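Local coordinates for putative aldo/keto reductase (Salmonella enterica subsp. enterica serovar Typhimurium, PDB 4R9O), which probably acts as an NADP-dependent oxidoreductase of the aldo/keto reductase family, with a TIM-barrel fold, at residues C[15-20]-C[80-85]; C[36-41]-C[72-77]; C[87-92]-C[100-105]; C[108-113]-C[146-151]. One frame throughout, in Å; residues are numbered along the deposited sequence.

Contact 1 (C[15-20]-C[80-85]); sequences PEFSRF and KLQIVT
Phe-17 puts its ring against two side chains of strand 82-85. Phe-17 CE1 lies 3.6 Å from Gln-82 CB, and further round the ring Phe-17 CZ is 3.7 Å from Val-84 CG2. Both carbons approach obliquely, and the ring bridges two residues that point to the same side of their strand. CG of Phe-17 stands anti to the carbonyl carbon (chi1 -76°), which lets the outer ring atoms reach the other strand. The aliphatic part of Gln-82 continues past the ring to the backbone, where Gln-82 CG comes within 3.7 Å of Glu-16 O. Met-127, Ile-10 and Leu-261 also pack on Phe-17.

The two short strands run almost at right angles (89°), their axes 8.7 Å apart, and share no hydrogen bond. Strand 51-53 lies between them in the sheet: Ser-18 N bonds to Thr-51 OG1, and the backbone of Gln-82 pairs with Thr-50 and Val-52. Ser-18 OG is held by two bonds, giving one to Phe-20 O at 2.6 Å and taking one from Thr-50 N. Phe-17 pairs with Val-8 of strand 7-9, in the N-terminal hairpin that in aldo/keto reductases closes the bottom of the TIM barrel. Across the contact itself the touching is van der Waals, an aromatic ring filling the barrel floor while hydrogen bonds to neighbouring strands fix the backbones.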
# COMPACT_ATOMS: atom_id res chain seq x y z
N PRO C 15 25.54 21.34 21.49
CA PRO C 15 25.76 21.20 22.92
C PRO C 15 26.28 19.81 23.28
O PRO C 15 26.25 18.89 22.46
CB PRO C 15 24.37 21.43 23.52
CG PRO C 15 23.45 20.92 22.45
CD PRO C 15 24.10 21.30 21.14
N GLU C 16 26.74 19.68 24.51
CA GLU C 16 27.15 18.40 25.04
C GLU C 16 26.02 17.85 25.91
O GLU C 16 25.63 18.48 26.90
CB GLU C 16 28.44 18.54 25.83
CG GLU C 16 29.03 17.25 26.35
CD GLU C 16 30.37 17.46 27.03
OE1 GLU C 16 30.40 17.51 28.28
OE2 GLU C 16 31.38 17.60 26.32
N PHE C 17 25.49 16.69 25.52
CA PHE C 17 24.41 16.04 26.25
C PHE C 17 24.87 14.75 26.92
O PHE C 17 25.95 14.23 26.64
CB PHE C 17 23.24 15.71 25.32
CG PHE C 17 22.39 16.90 24.95
CD1 PHE C 17 22.60 18.14 25.53
CD2 PHE C 17 21.37 16.77 24.01
CE1 PHE C 17 21.82 19.23 25.19
CE2 PHE C 17 20.57 17.87 23.67
CZ PHE C 17 20.80 19.09 24.26
N SER C 18 24.05 14.23 27.82
CA SER C 18 24.28 12.86 28.28
C SER C 18 23.71 11.93 27.20
O SER C 18 22.71 12.25 26.57
CB SER C 18 23.65 12.63 29.66
OG SER C 18 22.25 12.86 29.64
N ARG C 19 24.37 10.80 26.98
CA ARG C 19 23.97 9.84 25.94
C ARG C 19 22.55 9.31 26.14
O ARG C 19 21.86 8.99 25.17
CB ARG C 19 24.97 8.68 25.92
CG ARG C 19 24.84 7.77 24.73
CD ARG C 19 25.87 6.67 24.81
NE ARG C 19 25.90 5.89 23.59
CZ ARG C 19 26.68 4.84 23.41
NH1 ARG C 19 27.49 4.44 24.38
NH2 ARG C 19 26.63 4.18 22.25
N PHE C 20 22.14 9.20 27.39
CA PHE C 20 20.75 8.87 27.71
C PHE C 20 20.02 10.12 28.20
O PHE C 20 20.58 10.93 28.94
CB PHE C 20 20.67 7.75 28.75
CG PHE C 20 20.87 6.37 28.18
CD1 PHE C 20 19.79 5.61 27.78
CD2 PHE C 20 22.14 5.83 28.07
CE1 PHE C 20 19.97 4.34 27.25
CE2 PHE C 20 22.33 4.55 27.55
CZ PHE C 20 21.24 3.81 27.15
N LYS C 80 23.11 22.22 36.31
CA LYS C 80 23.60 20.86 36.13
C LYS C 80 22.86 20.13 35.02
O LYS C 80 23.23 19.02 34.63
CB LYS C 80 23.50 20.08 37.44
CG LYS C 80 24.22 20.71 38.62
CD LYS C 80 24.14 19.81 39.85
CE LYS C 80 24.87 20.40 41.06
NZ LYS C 80 24.19 21.61 41.60
N LEU C 81 21.80 20.75 34.51
CA LEU C 81 20.95 20.12 33.51
C LEU C 81 21.08 20.77 32.14
O LEU C 81 21.39 21.96 32.02
CB LEU C 81 19.48 20.18 33.93
CG LEU C 81 19.05 19.60 35.28
CD1 LEU C 81 17.76 20.25 35.77
CD2 LEU C 81 18.88 18.10 35.15
N GLN C 82 20.85 19.99 31.09
CA GLN C 82 20.59 20.54 29.77
C GLN C 82 19.10 20.34 29.52
O GLN C 82 18.62 19.21 29.46
CB GLN C 82 21.43 19.88 28.68
CG GLN C 82 22.93 20.03 28.86
CD GLN C 82 23.45 19.01 29.85
OE1 GLN C 82 24.27 19.33 30.72
NE2 GLN C 82 22.96 17.78 29.74
N ILE C 83 18.37 21.44 29.40
CA ILE C 83 16.93 21.36 29.23
C ILE C 83 16.53 21.55 27.78
O ILE C 83 16.87 22.55 27.14
CB ILE C 83 16.20 22.39 30.08
CG1 ILE C 83 16.60 22.22 31.55
CG2 ILE C 83 14.69 22.22 29.88
CD1 ILE C 83 15.97 23.23 32.47
N VAL C 84 15.79 20.58 27.28
CA VAL C 84 15.29 20.59 25.92
C VAL C 84 13.79 20.70 25.98
O VAL C 84 13.14 19.95 26.72
CB VAL C 84 15.68 19.32 25.14
CG1 VAL C 84 15.13 19.39 23.69
CG2 VAL C 84 17.20 19.09 25.13
N THR C 85 13.21 21.64 25.24
CA THR C 85 11.76 21.67 25.14
C THR C 85 11.32 21.95 23.70
O THR C 85 12.15 22.10 22.80
CB THR C 85 11.15 22.71 26.11
OG1 THR C 85 9.73 22.53 26.15
CG2 THR C 85 11.49 24.13 25.68

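Contact 2 (C[36-41]-C[72-77]); sequences QLVSFI and TLAPHL
Val-38 sets its two methyls, a forked bump, against the end of helix 63-73. Its CG2 reaches Leu-73 CB at 4.2 Å, and its CG1 reaches Ala-74 CB at 4.1 Å, so the forked tip is divided between two consecutive residues. CG1 is anti to the backbone N of Val-38 (chi1 166°) and CG2 anti to its carbonyl carbon, which spreads the prongs over this pair. The small methyl of Ala-74 leaves a shallow place, and the backbones come close there, with Val-38 CA 7.0 Å from Ala-74 CA.

One turn further along helix 34-46 the projection comes from the other side. Leu-77 CD1 touches Ile-41 CG2 at 3.7 Å and also approaches the carbonyl of Val-38, settling between these two residues. Ala-74 is where the chain leaves helical geometry, and the bend carries Leu-77 back toward helix 34-46. Ala-70 and Phe-67, earlier in helix 63-73, extend the packing on Ile-41.

The contact joins helix 34-46 to the end of helix 63-73 and the chain just after it, on the outside of the TIM barrel. With no hydrogen bond or charge pair across it, the fit depends on dispersion and on partly removing Val-38 from water while burying Ile-41 and Leu-77 more fully.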
# COMPACT_ATOMS: atom_id res chain seq x y z
N GLN C 36 9.44 15.08 45.84
CA GLN C 36 9.79 13.78 45.28
C GLN C 36 10.44 13.92 43.90
O GLN C 36 11.32 13.14 43.53
CB GLN C 36 8.56 12.89 45.19
CG GLN C 36 8.25 12.17 46.49
CD GLN C 36 6.95 11.40 46.42
OE1 GLN C 36 5.96 11.90 45.88
NE2 GLN C 36 6.94 10.18 46.95
N LEU C 37 10.01 14.91 43.13
CA LEU C 37 10.60 15.17 41.82
C LEU C 37 12.04 15.67 41.97
O LEU C 37 12.92 15.29 41.19
CB LEU C 37 9.76 16.19 41.06
CG LEU C 37 10.18 16.52 39.64
CD1 LEU C 37 10.38 15.24 38.84
CD2 LEU C 37 9.13 17.42 39.00
N VAL C 38 12.29 16.51 42.97
CA VAL C 38 13.64 16.95 43.28
C VAL C 38 14.57 15.76 43.49
O VAL C 38 15.66 15.69 42.92
CB VAL C 38 13.68 17.85 44.55
CG1 VAL C 38 15.11 18.00 45.05
CG2 VAL C 38 13.03 19.20 44.26
N SER C 39 14.13 14.81 44.32
CA SER C 39 14.91 13.62 44.63
C SER C 39 15.18 12.77 43.39
O SER C 39 16.29 12.26 43.21
CB SER C 39 14.20 12.79 45.70
OG SER C 39 13.92 13.59 46.82
N PHE C 40 14.15 12.60 42.55
CA PHE C 40 14.26 11.83 41.31
C PHE C 40 15.27 12.45 40.34
O PHE C 40 16.08 11.75 39.74
CB PHE C 40 12.89 11.69 40.64
CG PHE C 40 12.94 10.93 39.34
CD1 PHE C 40 13.10 9.56 39.33
CD2 PHE C 40 12.81 11.60 38.12
CE1 PHE C 40 13.15 8.86 38.14
CE2 PHE C 40 12.87 10.91 36.92
CZ PHE C 40 13.03 9.54 36.92
N ILE C 41 15.19 13.77 40.18
CA ILE C 41 16.15 14.51 39.37
C ILE C 41 17.57 14.31 39.90
O ILE C 41 18.47 13.96 39.16
CB ILE C 41 15.82 16.02 39.33
CG1 ILE C 41 14.49 16.25 38.60
CG2 ILE C 41 16.95 16.81 38.67
CD1 ILE C 41 13.96 17.67 38.73
N THR C 72 12.54 25.27 41.50
CA THR C 72 12.41 26.40 42.40
C THR C 72 12.82 25.98 43.81
O THR C 72 13.44 26.75 44.53
CB THR C 72 10.98 26.97 42.40
OG1 THR C 72 10.68 27.52 41.11
CG2 THR C 72 10.83 28.06 43.45
N LEU C 73 12.49 24.75 44.19
CA LEU C 73 12.90 24.21 45.49
C LEU C 73 14.39 23.90 45.54
O LEU C 73 15.00 23.92 46.60
CB LEU C 73 12.11 22.95 45.82
CG LEU C 73 10.61 23.11 46.06
CD1 LEU C 73 9.95 21.75 46.22
CD2 LEU C 73 10.35 23.97 47.28
N ALA C 74 14.98 23.62 44.38
CA ALA C 74 16.40 23.27 44.30
C ALA C 74 17.08 23.96 43.12
O ALA C 74 17.38 23.32 42.11
CB ALA C 74 16.56 21.76 44.20
N PRO C 75 17.33 25.28 43.24
CA PRO C 75 17.82 26.13 42.15
C PRO C 75 19.24 25.82 41.69
O PRO C 75 19.63 26.25 40.60
CB PRO C 75 17.76 27.54 42.75
CG PRO C 75 17.86 27.32 44.21
CD PRO C 75 17.12 26.05 44.48
N HIS C 76 20.00 25.08 42.49
CA HIS C 76 21.35 24.68 42.11
C HIS C 76 21.33 23.62 41.00
O HIS C 76 22.32 23.43 40.31
CB HIS C 76 22.11 24.16 43.33
CG HIS C 76 21.50 22.94 43.94
ND1 HIS C 76 20.36 22.97 44.71
CD2 HIS C 76 21.88 21.64 43.89
CE1 HIS C 76 20.05 21.75 45.10
NE2 HIS C 76 20.96 20.92 44.63
N LEU C 77 20.20 22.94 40.85
CA LEU C 77 20.08 21.86 39.88
C LEU C 77 20.12 22.37 38.44
O LEU C 77 20.61 21.67 37.55
CB LEU C 77 18.78 21.08 40.08
CG LEU C 77 18.55 20.34 41.40
CD1 LEU C 77 17.36 19.40 41.25
CD2 LEU C 77 19.80 19.59 41.83

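Contact 3 (C[87-92]-C[100-105]); sequences CGIATT and GHYITD
A chi1 of 64° puts His-101 CG between its backbone N and carbonyl carbon and turns the imidazole back over Ala-90, while Tyr-102, with CG anti to its carbonyl carbon (chi1 -59°), runs beside Ile-89. The two segments form an antiparallel beta hairpin in which the short strand 101-102 pairs with the end of barrel strand 82-90. Ala-90 and His-101 are its hydrogen-bonded pair: Ala-90 N gives a 2.8 Å bond to His-101 O, and His-101 N gives a 3.0 Å bond to Ala-90 O, the latter in the carbonyl plane. Ile-89 and Tyr-102 are the adjoining non-hydrogen-bonded pair.

On one face of the hairpin, Ala-90 CB sits over the His-101 ring in a CH-pi contact, 3.8 Å from the centroid, and also meets Ile-103 CD1. His-101 ND1 bonds to Leu-99 O, which ties the ring to the connecting loop. On the opposite face, Ile-89 CG1 lies at the edge of the Tyr-102 ring, 4.1 Å from Tyr-102 CE1; the two side chains point the same way.

The loop end of the hairpin reaches a third subunit, where Thr-91 OG1 bonds to Gln-231 of that chain. At the end away from the loop, Asp-105 forms a salt bridge with Arg-285 of a second subunit, and Gly-88 has a positive phi (130°), at which a CB would jam against the preceding carbonyl. Its own carbonyl takes the last N-H...O bond between the segments: Gly-88 O accepts from Ile-103 N at 2.9 Å, the donor lying above the carbonyl plane, and is 3.2 Å from Tyr-102 CA.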
# COMPACT_ATOMS: atom_id res chain seq x y z
N CYS C 87 7.89 23.28 20.82
CA CYS C 87 6.63 23.94 20.52
C CYS C 87 6.23 23.61 19.08
O CYS C 87 7.04 23.08 18.32
CB CYS C 87 6.73 25.46 20.71
SG CYS C 87 7.80 26.30 19.53
N GLY C 88 4.99 23.92 18.71
CA GLY C 88 4.52 23.66 17.36
C GLY C 88 3.19 22.93 17.30
O GLY C 88 2.46 23.02 16.31
N ILE C 89 2.85 22.22 18.37
CA ILE C 89 1.57 21.52 18.40
C ILE C 89 0.54 22.29 19.25
O ILE C 89 0.87 22.89 20.27
CB ILE C 89 1.74 20.09 18.92
CG1 ILE C 89 2.75 19.33 18.05
CG2 ILE C 89 0.40 19.35 18.95
CD1 ILE C 89 3.06 17.93 18.54
N ALA C 90 -0.71 22.30 18.78
CA ALA C 90 -1.81 22.89 19.53
C ALA C 90 -2.86 21.83 19.82
O ALA C 90 -3.42 21.24 18.89
CB ALA C 90 -2.41 24.05 18.76
N THR C 91 -3.10 21.54 21.10
CA THR C 91 -4.02 20.47 21.48
C THR C 91 -5.32 21.04 22.04
O THR C 91 -5.40 22.23 22.36
CB THR C 91 -3.40 19.49 22.52
OG1 THR C 91 -3.44 20.07 23.83
CG2 THR C 91 -1.96 19.15 22.16
N THR C 92 -6.33 20.19 22.15
CA THR C 92 -7.63 20.62 22.66
C THR C 92 -7.65 20.72 24.18
O THR C 92 -8.70 20.89 24.77
CB THR C 92 -8.76 19.68 22.22
OG1 THR C 92 -8.42 18.33 22.58
CG2 THR C 92 -8.96 19.75 20.71
N GLY C 100 -7.15 19.64 17.29
CA GLY C 100 -5.69 19.56 17.29
C GLY C 100 -5.15 20.08 15.97
O GLY C 100 -5.71 19.79 14.92
N HIS C 101 -4.08 20.86 16.02
CA HIS C 101 -3.41 21.35 14.82
C HIS C 101 -1.99 21.81 15.13
O HIS C 101 -1.45 21.57 16.23
CB HIS C 101 -4.21 22.48 14.15
CG HIS C 101 -4.35 23.72 14.98
ND1 HIS C 101 -5.20 23.80 16.06
CD2 HIS C 101 -3.76 24.94 14.86
CE1 HIS C 101 -5.12 25.02 16.59
NE2 HIS C 101 -4.25 25.72 15.88
N TYR C 102 -1.38 22.49 14.17
CA TYR C 102 -0.01 22.96 14.30
C TYR C 102 0.03 24.47 14.24
O TYR C 102 -0.75 25.09 13.52
CB TYR C 102 0.88 22.39 13.20
CG TYR C 102 0.96 20.89 13.17
CD1 TYR C 102 1.22 20.16 14.32
CD2 TYR C 102 0.78 20.20 11.98
CE1 TYR C 102 1.30 18.78 14.28
CE2 TYR C 102 0.86 18.83 11.93
CZ TYR C 102 1.11 18.12 13.07
OH TYR C 102 1.18 16.75 12.99
N ILE C 103 0.94 25.07 15.00
CA ILE C 103 1.18 26.50 14.94
C ILE C 103 2.68 26.73 14.95
O ILE C 103 3.35 26.45 15.94
CB ILE C 103 0.53 27.27 16.14
CG1 ILE C 103 -0.96 26.94 16.30
CG2 ILE C 103 0.73 28.78 15.97
CD1 ILE C 103 -1.59 27.55 17.58
N THR C 104 3.22 27.21 13.83
CA THR C 104 4.65 27.45 13.73
C THR C 104 4.98 28.86 13.28
O THR C 104 6.05 29.12 12.75
CB THR C 104 5.33 26.43 12.78
OG1 THR C 104 4.67 26.42 11.51
CG2 THR C 104 5.30 25.04 13.39
N ASP C 105 4.05 29.79 13.50
CA ASP C 105 4.29 31.19 13.22
C ASP C 105 5.35 31.77 14.16
O ASP C 105 5.57 31.26 15.26
CB ASP C 105 2.98 31.98 13.32
CG ASP C 105 1.88 31.41 12.41
OD1 ASP C 105 2.16 31.16 11.22
OD2 ASP C 105 0.75 31.20 12.89

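Contact 4 (C[108-113]-C[146-151]); sequences HIILSA and FQHLHQ
Phe-146 offers a ring edge to Ile-109: CG2 of Ile-109 lies near the ring plane, 4.1 Å from Phe-146 CE2. The ring also stacks with that of Phe-158. Another flat group, the imidazole of His-148, receives Ile-110 CD1 obliquely, at 3.7 Å from His-148 ND1. That nitrogen is buried beside the methyl and has no hydrogen-bonding partner in the model. CG of His-148 is anti to its backbone N (chi1 174°), which lays the ring beside Ile-110 and across its side chain at about a right angle.

Between the rings, Leu-149 enters with both branches. Its CD1 packs on Ile-110 CG1 at 3.6 Å, and its CD2 meets Ala-113 CB, also at 3.6 Å. The small Ala-113 lets the leucine in close, and Ile-109 lies near the same CD2.

The two helical segments run in roughly the same direction, 35° apart, with axes 9.9 Å from each other at their closest, as neighbouring outer helices of a TIM barrel do. Beneath them, strand 125-130 supplies Ile-130 against Ile-109 and Phe-146, and Leu-128 against Ala-113 and Leu-149.

Within segment 108-113, His-108 O accepts two bonds from Ser-112, one from its N and one from its OG at 2.7 Å, the donors approaching from opposite faces of the carbonyl plane. Ser-112 OG also lies over one face of the His-108 ring.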
# COMPACT_ATOMS: atom_id res chain seq x y z
N HIS C 108 4.14 32.95 17.86
CA HIS C 108 3.83 31.78 18.69
C HIS C 108 5.09 31.05 19.19
O HIS C 108 5.15 30.61 20.33
CB HIS C 108 2.94 30.80 17.93
CG HIS C 108 2.64 29.54 18.69
ND1 HIS C 108 1.68 29.48 19.68
CD2 HIS C 108 3.18 28.30 18.62
CE1 HIS C 108 1.65 28.26 20.19
NE2 HIS C 108 2.55 27.53 19.55
N ILE C 109 6.08 30.91 18.32
CA ILE C 109 7.32 30.26 18.71
C ILE C 109 7.98 31.07 19.82
O ILE C 109 8.41 30.53 20.85
CB ILE C 109 8.27 30.10 17.50
CG1 ILE C 109 7.65 29.14 16.48
CG2 ILE C 109 9.64 29.62 17.98
CD1 ILE C 109 8.40 29.04 15.11
N ILE C 110 8.04 32.38 19.64
CA ILE C 110 8.65 33.25 20.62
C ILE C 110 7.88 33.20 21.94
O ILE C 110 8.47 33.04 23.00
CB ILE C 110 8.73 34.71 20.12
CG1 ILE C 110 9.68 34.78 18.92
CG2 ILE C 110 9.15 35.66 21.24
CD1 ILE C 110 9.88 36.17 18.37
N LEU C 111 6.56 33.31 21.87
CA LEU C 111 5.73 33.32 23.07
C LEU C 111 5.76 31.96 23.77
O LEU C 111 5.73 31.90 24.99
CB LEU C 111 4.29 33.72 22.73
CG LEU C 111 4.10 35.18 22.29
CD1 LEU C 111 2.62 35.48 22.03
CD2 LEU C 111 4.71 36.19 23.26
N SER C 112 5.83 30.87 23.00
CA SER C 112 5.95 29.53 23.59
C SER C 112 7.24 29.35 24.38
O SER C 112 7.22 28.84 25.50
CB SER C 112 5.87 28.47 22.50
OG SER C 112 4.59 28.47 21.91
N ALA C 113 8.36 29.76 23.79
CA ALA C 113 9.65 29.68 24.46
C ALA C 113 9.67 30.51 25.73
O ALA C 113 10.24 30.10 26.75
CB ALA C 113 10.76 30.14 23.52
N PHE C 146 13.83 31.89 15.82
CA PHE C 146 15.06 31.30 16.34
C PHE C 146 16.16 32.35 16.48
O PHE C 146 16.86 32.38 17.49
CB PHE C 146 15.54 30.14 15.45
CG PHE C 146 14.75 28.86 15.60
CD1 PHE C 146 15.16 27.71 14.95
CD2 PHE C 146 13.61 28.81 16.40
CE1 PHE C 146 14.45 26.52 15.08
CE2 PHE C 146 12.89 27.63 16.53
CZ PHE C 146 13.32 26.48 15.86
N GLN C 147 16.30 33.21 15.47
CA GLN C 147 17.26 34.33 15.52
C GLN C 147 17.04 35.21 16.74
O GLN C 147 17.99 35.59 17.43
CB GLN C 147 17.16 35.21 14.27
CG GLN C 147 17.71 34.61 12.98
CD GLN C 147 18.57 33.40 13.23
OE1 GLN C 147 18.10 32.26 13.17
NE2 GLN C 147 19.85 33.63 13.51
N HIS C 148 15.79 35.57 16.98
CA HIS C 148 15.50 36.46 18.09
C HIS C 148 15.83 35.79 19.42
O HIS C 148 16.44 36.40 20.29
CB HIS C 148 14.04 36.89 18.07
CG HIS C 148 13.65 37.70 19.26
ND1 HIS C 148 12.89 37.19 20.29
CD2 HIS C 148 13.94 38.97 19.61
CE1 HIS C 148 12.71 38.12 21.21
NE2 HIS C 148 13.34 39.21 20.82
N LEU C 149 15.42 34.54 19.57
CA LEU C 149 15.63 33.79 20.81
C LEU C 149 17.12 33.56 21.07
O LEU C 149 17.58 33.56 22.22
CB LEU C 149 14.88 32.45 20.74
CG LEU C 149 13.40 32.40 21.12
CD1 LEU C 149 12.61 33.53 20.51
CD2 LEU C 149 12.77 31.08 20.71
N HIS C 150 17.87 33.35 19.99
CA HIS C 150 19.31 33.16 20.10
C HIS C 150 20.02 34.48 20.44
O HIS C 150 20.92 34.51 21.28
CB HIS C 150 19.87 32.58 18.79
CG HIS C 150 21.32 32.23 18.85
ND1 HIS C 150 21.78 31.07 19.44
CD2 HIS C 150 22.42 32.89 18.41
CE1 HIS C 150 23.10 31.03 19.35
NE2 HIS C 150 23.51 32.11 18.72
N GLN C 151 19.59 35.56 19.80
CA GLN C 151 20.16 36.89 20.03
C GLN C 151 20.07 37.34 21.49
O GLN C 151 20.93 38.06 21.97
CB GLN C 151 19.48 37.94 19.14
CG GLN C 151 18.32 38.67 19.82
CD GLN C 151 18.17 40.12 19.42
OE1 GLN C 151 19.04 40.95 19.71
NE2 GLN C 151 17.05 40.44 18.77

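Overall arrangement
Contacts 1 and 3 share strand 82-90: contact 1 uses its beginning, at the barrel floor, and contact 3 its far end, with centres 24 Å apart. Contact 2 is nested in the chain loop closed by contact 1 and touches it through Ile-41 CG2 and Leu-81 CD2, 4.2 Å apart. Contacts 3 and 4 also meet, with Cys-87 CB 3.6 Å from Ser-112 CB, whereas contacts 2 and 4 lie apart, their nearest atoms about 15 Å from each other. Strand 82-90 leads toward the probable active site: the side chain of the likely proton donor Tyr-58 is about 9 Å from that of Val-84 and about 7 Å from that of Ile-89.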